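Local atomic coordinates of minor capsid protein VP1 (Human bocavirus 3, PDB entry 5US7), a protein that builds a T=1 icosahedral capsid of 60 subunits, its longest variant probably carrying a phospholipase A2-like N-terminal region. Residues P347-L350 against E351-V354. Residues are numbered along the deposited sequence; the frame is centred on the assembly and turned at random.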
# COMPACT_ATOMS: atom_id res chain seq x y z
N PRO A 347 24.65 -116.24 -7.09
CA PRO A 347 24.43 -117.13 -5.95
C PRO A 347 24.89 -118.58 -6.08
O PRO A 347 25.05 -119.25 -5.06
CB PRO A 347 22.90 -117.07 -5.79
CG PRO A 347 22.40 -116.69 -7.12
CD PRO A 347 23.39 -115.71 -7.63
N THR A 348 25.07 -119.08 -7.30
CA THR A 348 25.56 -120.43 -7.56
C THR A 348 24.58 -121.52 -7.13
O THR A 348 24.81 -122.70 -7.41
CB THR A 348 26.91 -120.70 -6.90
OG1 THR A 348 26.82 -120.53 -5.48
CG2 THR A 348 27.99 -119.79 -7.45
N ASP A 349 23.49 -121.15 -6.46
CA ASP A 349 22.52 -122.14 -6.02
C ASP A 349 21.15 -121.50 -5.94
O ASP A 349 21.01 -120.29 -5.81
CB ASP A 349 22.91 -122.74 -4.66
CG ASP A 349 21.98 -123.87 -4.24
OD1 ASP A 349 21.11 -124.27 -5.05
OD2 ASP A 349 22.10 -124.34 -3.10
N LEU A 350 20.13 -122.36 -6.00
CA LEU A 350 18.75 -121.90 -5.90
C LEU A 350 18.48 -121.24 -4.56
O LEU A 350 17.73 -120.26 -4.48
CB LEU A 350 17.80 -123.08 -6.11
CG LEU A 350 16.32 -122.77 -6.25
CD1 LEU A 350 16.12 -121.45 -6.96
CD2 LEU A 350 15.63 -123.88 -7.02
N GLU A 351 19.09 -121.74 -3.49
CA GLU A 351 18.68 -121.34 -2.15
C GLU A 351 19.27 -120.02 -1.71
O GLU A 351 18.95 -119.56 -0.61
CB GLU A 351 19.03 -122.43 -1.14
CG GLU A 351 20.50 -122.61 -0.90
CD GLU A 351 20.78 -123.78 0.01
OE1 GLU A 351 19.83 -124.28 0.65
OE2 GLU A 351 21.95 -124.20 0.11
N TYR A 352 20.14 -119.41 -2.51
CA TYR A 352 20.60 -118.06 -2.21
C TYR A 352 19.78 -116.99 -2.90
O TYR A 352 19.97 -115.81 -2.62
CB TYR A 352 22.07 -117.91 -2.61
CG TYR A 352 23.00 -118.85 -1.90
CD1 TYR A 352 23.57 -118.51 -0.69
CD2 TYR A 352 23.33 -120.08 -2.45
CE1 TYR A 352 24.43 -119.37 -0.04
CE2 TYR A 352 24.18 -120.94 -1.80
CZ TYR A 352 24.73 -120.58 -0.60
OH TYR A 352 25.58 -121.44 0.04
N LYS A 353 18.88 -117.37 -3.80
CA LYS A 353 18.07 -116.43 -4.54
C LYS A 353 16.86 -115.98 -3.72
O LYS A 353 16.40 -116.67 -2.82
CB LYS A 353 17.59 -117.05 -5.85
CG LYS A 353 18.70 -117.39 -6.81
CD LYS A 353 18.13 -117.90 -8.12
CE LYS A 353 19.22 -118.16 -9.14
NZ LYS A 353 19.96 -119.41 -8.85
N VAL A 354 16.36 -114.79 -4.05
CA VAL A 354 15.09 -114.32 -3.50
C VAL A 354 13.95 -115.01 -4.24
O VAL A 354 13.96 -115.09 -5.47
CB VAL A 354 14.98 -112.80 -3.60
CG1 VAL A 354 13.62 -112.34 -3.15
CG2 VAL A 354 16.05 -112.14 -2.77
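Asp349 and Glu351 bring their carboxylates together, OD2 of Asp349 lying 3.2 Å from OE2 of Glu351, with the two planes turned 54° apart. Such a pair of like charges would probably be costly alone, but Arg273 of a second subunit forms salt bridges to both, NH1 to OE2 of Glu351 and NH2 to OD2 of Asp349. The two acids thus make a clamp for one guanidinium group across the subunit interface. Glu351 reaches it with CG set between its backbone N and carbonyl carbon (chi1 68°) and an extended chain beyond, while the shorter side chain of Asp349 suffices to bring its carboxylate alongside.

The CB of Asp349 also does apolar work, meeting the Tyr352 ring at its edge, in the ring plane, 3.5 Å from CD2. Pro347 touches the root of the same tyrosine, CB against CB, and its O approaches CD2 obliquely. A compact proline ring suits this place because it offers apolar carbons both to Tyr352 CB and to the chain of Lys353.

Leu350, Glu351, Tyr352 and Lys353 form a type I beta turn, closed by N of Lys353 bonding to O of Leu350 at 3.2 Å. The turn belongs to the long loop region between helix 331-334 and strand 381-382; in parvovirus capsid proteins, large loops linking the strands of the jelly-roll core build much of the surface and the subunit contacts.

Lys353 crosses Pro347 at about a right angle, its CG 3.8 Å from the proline CG. A long aliphatic chain can pack on the ring and still, by bending at chi4 (75°), bring NZ to O of Asp349 in a weak 3.3 Å hydrogen bond.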